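Local coordinates for SWD1-like protein (Myceliophthora thermophila, PDB 6E29) that probably serves, through its beta-propeller domain, as a WD-repeat subunit of the COMPASS complex that methylates histone H3, at residues V31-K36 / L328-G333; L40-V45 / V50-E55; E311-E316 / N340-T345. All blocks are in the same frame, centred on the assembly; numbering follows the deposited sequence.

Contact 1 (V31-K36 / L328-G333); sequences VRFNRK and LLAACG
Val31 meets Cys332 at the start of the segment, offering both of its methyl groups to a single sulfur: CG2 lies 3.8 Å and CG1 3.9 Å from Cys332 SG. The sulfur is brought forward by a chi1 of -56°, with SG anti to the carbonyl carbon of Cys332. A branched side chain facing a compact, polarisable thiol makes a snug apolar pair in this buried setting. The extended chain then turns Arg32 the other way, and its guanidinium donates to the backbone oxygen of Leu73. Phe33 comes round again to the side of Val31. Its ring reaches across at CE2, which meets Ala330 CB obliquely at 4.2 Å. Alanine suits this spot because the bulk is supplied by the phenyl group, which also packs edge-to-face with the ring of His323. Both Val31 and Phe33 pack on Leu40 of strand 39-44 as well. With strand 28-33 innermost in its own four-stranded sheet and strand 328-333 second from the inside in the neighbouring one, this is side-chain packing between adjacent blades of a seven-bladed beta-propeller.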
# COMPACT_ATOMS: atom_id res chain seq x y z
N VAL B 31 -6.70 -6.62 4.32
CA VAL B 31 -7.84 -5.94 4.94
C VAL B 31 -7.63 -4.44 4.80
O VAL B 31 -6.50 -3.98 4.70
CB VAL B 31 -7.98 -6.26 6.43
CG1 VAL B 31 -8.67 -7.59 6.59
CG2 VAL B 31 -6.61 -6.20 7.07
N ARG B 32 -8.73 -3.68 4.84
CA ARG B 32 -8.68 -2.21 4.76
C ARG B 32 -9.99 -1.67 5.31
O ARG B 32 -11.06 -2.07 4.84
CB ARG B 32 -8.52 -1.68 3.30
CG ARG B 32 -8.15 -0.22 3.25
CD ARG B 32 -6.59 -0.13 3.27
NE ARG B 32 -6.06 1.23 3.41
CZ ARG B 32 -5.55 1.95 2.42
NH1 ARG B 32 -5.52 1.47 1.17
NH2 ARG B 32 -5.05 3.17 2.69
N PHE B 33 -9.91 -0.78 6.30
CA PHE B 33 -11.11 -0.09 6.81
C PHE B 33 -11.51 1.03 5.86
O PHE B 33 -10.66 1.62 5.21
CB PHE B 33 -10.81 0.53 8.18
CG PHE B 33 -10.63 -0.47 9.28
CD1 PHE B 33 -11.76 -0.97 9.92
CD2 PHE B 33 -9.36 -0.88 9.73
CE1 PHE B 33 -11.67 -1.93 10.99
CE2 PHE B 33 -9.27 -1.82 10.82
CZ PHE B 33 -10.45 -2.34 11.44
N ASN B 34 -12.83 1.33 5.78
CA ASN B 34 -13.23 2.54 5.04
C ASN B 34 -12.93 3.76 5.92
O ASN B 34 -12.42 3.63 7.04
CB ASN B 34 -14.69 2.44 4.56
CG ASN B 34 -15.71 2.54 5.71
OD1 ASN B 34 -15.36 2.46 6.88
ND2 ASN B 34 -17.01 2.71 5.35
N ARG B 35 -13.18 4.96 5.42
CA ARG B 35 -12.68 6.13 6.15
C ARG B 35 -13.52 6.45 7.37
O ARG B 35 -12.99 6.93 8.39
CB ARG B 35 -12.63 7.35 5.22
CG ARG B 35 -11.91 7.02 3.93
CD ARG B 35 -11.36 8.22 3.17
NE ARG B 35 -10.08 7.84 2.57
CZ ARG B 35 -9.93 6.95 1.59
NH1 ARG B 35 -10.98 6.34 1.05
NH2 ARG B 35 -8.71 6.66 1.15
N LYS B 36 -14.82 6.19 7.31
CA LYS B 36 -15.64 6.40 8.50
C LYS B 36 -15.36 5.34 9.55
O LYS B 36 -15.61 5.58 10.73
CB LYS B 36 -17.14 6.40 8.17
CG LYS B 36 -17.66 7.78 7.70
CD LYS B 36 -19.09 7.73 7.12
CE LYS B 36 -20.11 8.20 8.14
NZ LYS B 36 -20.13 7.19 9.25
N LEU B 328 -7.54 0.31 17.43
CA LEU B 328 -7.81 -1.09 17.07
C LEU B 328 -6.87 -1.48 15.94
O LEU B 328 -6.74 -0.74 14.95
CB LEU B 328 -9.27 -1.28 16.60
CG LEU B 328 -10.38 -0.91 17.58
CD1 LEU B 328 -11.76 -0.89 16.90
CD2 LEU B 328 -10.35 -1.94 18.74
N LEU B 329 -6.23 -2.65 16.05
CA LEU B 329 -5.23 -3.07 15.05
C LEU B 329 -5.70 -4.43 14.55
O LEU B 329 -5.86 -5.35 15.37
CB LEU B 329 -3.82 -3.17 15.69
CG LEU B 329 -2.68 -3.76 14.87
CD1 LEU B 329 -2.45 -2.95 13.52
CD2 LEU B 329 -1.40 -3.78 15.71
N ALA B 330 -5.99 -4.55 13.25
CA ALA B 330 -6.44 -5.82 12.68
C ALA B 330 -5.28 -6.47 11.94
O ALA B 330 -4.48 -5.80 11.29
CB ALA B 330 -7.61 -5.62 11.71
N ALA B 331 -5.25 -7.80 11.97
CA ALA B 331 -4.17 -8.53 11.30
C ALA B 331 -4.67 -9.82 10.68
O ALA B 331 -5.55 -10.49 11.23
CB ALA B 331 -3.03 -8.84 12.28
N CYS B 332 -4.11 -10.19 9.53
CA CYS B 332 -4.45 -11.40 8.80
C CYS B 332 -3.42 -12.45 9.12
O CYS B 332 -2.22 -12.22 8.90
CB CYS B 332 -4.44 -11.14 7.29
SG CYS B 332 -5.52 -9.80 6.81
N GLY B 333 -3.87 -13.60 9.61
CA GLY B 333 -2.95 -14.71 9.83
C GLY B 333 -2.58 -15.40 8.52
O GLY B 333 -3.45 -15.69 7.69

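Contact 2 (L40-V45 / V50-E55); sequences LASGRV and VIWDLE
Trp52 sets its pyrrole edge against Ser42, with NE1 3.6 Å from Ser42 CB and the methylene close to the indole plane. Ser42 OG, anti to the backbone N (chi1 179°), bonds to Ser28 OG, so the serine meets the indole N-H with its CB. Val50, two residues earlier on the same strand, lays CG1 over one indole face, 3.5 Å above the ring plane and toward its rim, and this methyl and the serine methylene seat the ring. An alanine in place of Trp52 would probably open a gap beside Ser42 CB and leave Val50 CG1 without its aromatic floor. Leu54 dips a methyl toward the other strand, CD2 lying 3.9 Å from Leu40 CB. On the other face of the hairpin, Ile51 bends its chain at chi2 (-49°) to lay CD1 3.8 Å from Ala41 CB, the small alanine providing the hollow, and Leu82 of the next blade packs on both. At the far end the aliphatic part of Arg44 passes over Val50 CG2, its charged tip held by a salt bridge to Asp46. Backbone bonds pair Leu40 with Trp52 and Ser42 with Val50, the straightest being Trp52 N to Leu40 O (2.7 Å, 174°). The ladder thus satisfies the backbone N and O of these four residues, whereas Trp52 NE1, buried without a polar partner, suggests that this tryptophan of the terminal Trp-Asp pair serves by shape and apolar surface.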
# COMPACT_ATOMS: atom_id res chain seq x y z
N LEU B 40 -15.26 -2.84 7.05
CA LEU B 40 -13.94 -3.39 6.80
C LEU B 40 -14.03 -4.27 5.58
O LEU B 40 -14.96 -5.08 5.45
CB LEU B 40 -13.43 -4.20 7.99
CG LEU B 40 -12.14 -4.97 7.73
CD1 LEU B 40 -10.94 -4.01 7.77
CD2 LEU B 40 -12.01 -6.08 8.76
N ALA B 41 -13.12 -4.08 4.63
CA ALA B 41 -13.06 -4.95 3.49
C ALA B 41 -11.97 -5.99 3.69
O ALA B 41 -10.91 -5.69 4.24
CB ALA B 41 -12.78 -4.16 2.22
N SER B 42 -12.24 -7.19 3.24
CA SER B 42 -11.31 -8.30 3.30
C SER B 42 -11.18 -8.91 1.91
O SER B 42 -12.17 -9.05 1.20
CB SER B 42 -11.80 -9.35 4.34
OG SER B 42 -10.94 -10.45 4.40
N GLY B 43 -9.97 -9.25 1.49
CA GLY B 43 -9.76 -9.96 0.23
C GLY B 43 -9.22 -11.32 0.59
O GLY B 43 -8.57 -11.48 1.64
N ARG B 44 -9.53 -12.32 -0.24
CA ARG B 44 -9.25 -13.72 0.07
C ARG B 44 -8.38 -14.35 -1.00
O ARG B 44 -8.24 -13.84 -2.12
CB ARG B 44 -10.55 -14.53 0.23
CG ARG B 44 -11.69 -13.67 0.77
CD ARG B 44 -12.89 -14.39 1.27
NE ARG B 44 -13.21 -15.60 0.55
CZ ARG B 44 -14.34 -16.29 0.73
NH1 ARG B 44 -15.26 -15.85 1.59
NH2 ARG B 44 -14.56 -17.41 0.04
N VAL B 45 -7.80 -15.49 -0.62
CA VAL B 45 -6.96 -16.26 -1.54
C VAL B 45 -7.71 -16.55 -2.83
O VAL B 45 -7.12 -16.53 -3.92
CB VAL B 45 -6.50 -17.57 -0.87
CG1 VAL B 45 -5.93 -18.55 -1.92
CG2 VAL B 45 -5.51 -17.29 0.23
N VAL B 50 -14.81 -9.41 0.77
CA VAL B 50 -15.85 -9.44 1.78
C VAL B 50 -15.94 -8.07 2.45
O VAL B 50 -14.92 -7.46 2.79
CB VAL B 50 -15.61 -10.56 2.82
CG1 VAL B 50 -16.74 -10.58 3.86
CG2 VAL B 50 -15.55 -11.90 2.11
N ILE B 51 -17.15 -7.56 2.58
CA ILE B 51 -17.42 -6.30 3.25
C ILE B 51 -18.04 -6.68 4.59
O ILE B 51 -19.13 -7.25 4.62
CB ILE B 51 -18.39 -5.43 2.44
CG1 ILE B 51 -17.83 -5.19 1.01
CG2 ILE B 51 -18.74 -4.18 3.23
CD1 ILE B 51 -16.33 -4.73 1.04
N TRP B 52 -17.34 -6.38 5.70
CA TRP B 52 -17.84 -6.66 7.05
C TRP B 52 -18.46 -5.40 7.63
O TRP B 52 -17.82 -4.34 7.64
CB TRP B 52 -16.71 -7.11 7.97
CG TRP B 52 -16.01 -8.33 7.55
CD1 TRP B 52 -14.98 -8.43 6.64
CD2 TRP B 52 -16.26 -9.64 8.04
NE1 TRP B 52 -14.59 -9.75 6.53
CE2 TRP B 52 -15.34 -10.50 7.40
CE3 TRP B 52 -17.15 -10.18 8.98
CZ2 TRP B 52 -15.32 -11.87 7.64
CZ3 TRP B 52 -17.10 -11.50 9.23
CH2 TRP B 52 -16.20 -12.34 8.56
N ASP B 53 -19.69 -5.51 8.11
CA ASP B 53 -20.32 -4.46 8.90
C ASP B 53 -19.74 -4.50 10.31
O ASP B 53 -19.98 -5.47 11.04
CB ASP B 53 -21.83 -4.69 8.90
CG ASP B 53 -22.62 -3.59 9.56
OD1 ASP B 53 -23.72 -3.27 9.07
OD2 ASP B 53 -22.16 -3.05 10.58
N LEU B 54 -19.01 -3.45 10.72
CA LEU B 54 -18.30 -3.48 12.02
C LEU B 54 -19.25 -3.38 13.21
O LEU B 54 -18.91 -3.82 14.30
CB LEU B 54 -17.24 -2.37 12.09
CG LEU B 54 -16.20 -2.60 10.99
CD1 LEU B 54 -15.09 -1.58 11.04
CD2 LEU B 54 -15.66 -4.02 11.15
N GLU B 55 -20.49 -2.94 13.02
CA GLU B 55 -21.41 -2.88 14.16
C GLU B 55 -21.78 -4.26 14.76
O GLU B 55 -21.73 -4.47 15.98
CB GLU B 55 -22.68 -2.12 13.78
CG GLU B 55 -23.85 -2.34 14.72
CD GLU B 55 -23.74 -1.51 15.99
OE1 GLU B 55 -22.63 -1.07 16.32
OE2 GLU B 55 -24.78 -1.30 16.65

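Contact 3 (E311-E316 / N340-T345); sequences EGPKEE and NIWSVT
Trp342 presents the CZ2 edge of its indole to Gly312 CA, while Pro313 comes obliquely to that ring atom, in the blade that closes the propeller. There strand 19-23, from the start of the chain, completes the sheet built by the last three strands, the ring closure commonly called velcro. The segment 311-316 is the loop leading into this blade from the one before it. Gly312 CA lies near the indole plane, 3.7 Å from Trp342 CZ2. Glycine fits for two reasons: its positive phi of 46° is easily reached without a side chain, and a beta carbon would run straight into CZ2. Pro313 follows at once, its CD 4.0 Å from Trp342 CZ2; its ring gives the loop a rigid apolar group to set against the tryptophan. The proline and the Asn340 side chain run alongside in opposite senses, with Pro313 CG 4.0 Å from Asn340 ND2, a van der Waals contact. Asn340 reaches the loop with CG anti to its carbonyl carbon (chi1 -76°), and its OD1 accepts from Thr22 OG1 on strand 19-23, tying the amide to the strand that closes the ring. Leu296 of the preceding blade also packs on Trp342, so the indole is buried between blades. Its polar edge is satisfied as well: Glu17 OE2 accepts hydrogen bonds from both Trp342 NE1 and Gly312 N.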
# COMPACT_ATOMS: atom_id res chain seq x y z
N GLU B 311 1.89 -10.92 21.05
CA GLU B 311 2.01 -12.33 20.66
C GLU B 311 0.71 -12.91 20.12
O GLU B 311 0.74 -13.76 19.22
CB GLU B 311 2.52 -13.15 21.85
CG GLU B 311 3.87 -12.60 22.35
CD GLU B 311 4.81 -13.68 22.90
OE1 GLU B 311 5.28 -13.54 24.05
OE2 GLU B 311 5.07 -14.66 22.18
N GLY B 312 -0.45 -12.45 20.61
CA GLY B 312 -1.73 -12.91 20.12
C GLY B 312 -1.74 -14.41 20.01
O GLY B 312 -1.29 -15.11 20.92
N PRO B 313 -2.15 -14.93 18.86
CA PRO B 313 -2.12 -16.38 18.67
C PRO B 313 -0.75 -16.94 18.31
O PRO B 313 0.29 -16.27 18.34
CB PRO B 313 -3.14 -16.60 17.55
CG PRO B 313 -3.10 -15.36 16.76
CD PRO B 313 -2.84 -14.24 17.75
N LYS B 314 -0.71 -18.21 17.97
CA LYS B 314 0.60 -18.71 17.61
C LYS B 314 0.74 -18.78 16.10
O LYS B 314 1.10 -19.83 15.57
CB LYS B 314 0.85 -20.09 18.26
CG LYS B 314 -0.28 -21.12 18.12
CD LYS B 314 0.18 -22.53 18.57
CE LYS B 314 -0.99 -23.30 19.19
NZ LYS B 314 -1.48 -22.68 20.47
N GLU B 315 0.48 -17.68 15.37
CA GLU B 315 0.75 -17.82 13.95
C GLU B 315 1.40 -16.57 13.37
O GLU B 315 1.22 -15.45 13.85
CB GLU B 315 -0.50 -18.22 13.14
CG GLU B 315 -1.47 -17.14 12.83
CD GLU B 315 -2.63 -17.62 11.98
OE1 GLU B 315 -2.43 -18.05 10.82
OE2 GLU B 315 -3.77 -17.61 12.51
N GLU B 316 2.17 -16.82 12.32
CA GLU B 316 2.73 -15.72 11.55
C GLU B 316 1.62 -14.82 11.00
O GLU B 316 0.61 -15.30 10.47
CB GLU B 316 3.58 -16.29 10.40
CG GLU B 316 4.52 -15.24 9.79
CD GLU B 316 5.46 -15.80 8.73
OE1 GLU B 316 5.99 -15.00 7.90
OE2 GLU B 316 5.68 -17.05 8.74
N ASN B 340 -7.67 -11.18 13.20
CA ASN B 340 -7.72 -10.83 14.61
C ASN B 340 -7.65 -9.32 14.79
O ASN B 340 -6.87 -8.65 14.11
CB ASN B 340 -6.58 -11.48 15.38
CG ASN B 340 -6.82 -12.93 15.61
OD1 ASN B 340 -7.55 -13.30 16.54
ND2 ASN B 340 -6.24 -13.79 14.77
N ILE B 341 -8.43 -8.80 15.73
CA ILE B 341 -8.45 -7.36 16.02
C ILE B 341 -8.08 -7.15 17.47
O ILE B 341 -8.77 -7.65 18.39
CB ILE B 341 -9.82 -6.73 15.72
CG1 ILE B 341 -10.19 -6.91 14.25
CG2 ILE B 341 -9.76 -5.26 16.08
CD1 ILE B 341 -11.64 -6.48 14.00
N TRP B 342 -6.95 -6.48 17.68
CA TRP B 342 -6.46 -6.12 19.00
C TRP B 342 -6.98 -4.76 19.40
O TRP B 342 -6.96 -3.83 18.60
CB TRP B 342 -4.93 -6.00 19.03
CG TRP B 342 -4.18 -7.25 19.11
CD1 TRP B 342 -3.58 -7.79 20.22
CD2 TRP B 342 -3.88 -8.13 18.03
NE1 TRP B 342 -2.93 -8.95 19.89
CE2 TRP B 342 -3.10 -9.19 18.56
CE3 TRP B 342 -4.20 -8.14 16.67
CZ2 TRP B 342 -2.66 -10.25 17.78
CZ3 TRP B 342 -3.75 -9.18 15.90
CH2 TRP B 342 -2.97 -10.21 16.45
N SER B 343 -7.30 -4.62 20.68
CA SER B 343 -7.50 -3.31 21.31
C SER B 343 -6.17 -2.89 21.94
O SER B 343 -5.73 -3.49 22.91
CB SER B 343 -8.61 -3.38 22.35
OG SER B 343 -9.85 -3.16 21.73
N VAL B 344 -5.56 -1.83 21.42
CA VAL B 344 -4.18 -1.45 21.77
C VAL B 344 -4.19 -0.25 22.71
O VAL B 344 -4.54 0.86 22.30
CB VAL B 344 -3.36 -1.12 20.51
CG1 VAL B 344 -1.90 -0.94 20.87
CG2 VAL B 344 -3.55 -2.20 19.47
N THR B 345 -3.73 -0.44 23.94
CA THR B 345 -3.61 0.65 24.92
C THR B 345 -2.19 1.25 25.07
O THR B 345 -1.16 0.61 24.78
CB THR B 345 -4.08 0.17 26.29
OG1 THR B 345 -5.46 -0.23 26.19
CG2 THR B 345 -3.94 1.27 27.33

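Contacts 1 and 2 are buried, whereas contact 3 is partly so and lies farthest from the centre of the chain, about 21 Å between centres. Contact 2 works within one blade and combines a backbone ladder with side-chain packing; contact 1 relies on apolar side chains, contact 3 on a glycine and a proline set against a tryptophan. Strands 28-33 and 39-44 are sheet neighbours, joining contacts 1 and 2 through Arg32 O and Ala41 N, 2.9 Å apart. Strands 328-333 and 339-343 join contacts 1 and 3, with Leu329 O 2.8 Å from Trp342 N. Contact 1 alone packs strand 28-33 of one blade on strand 328-333 of the closing blade; contacts 2 and 3 do not touch.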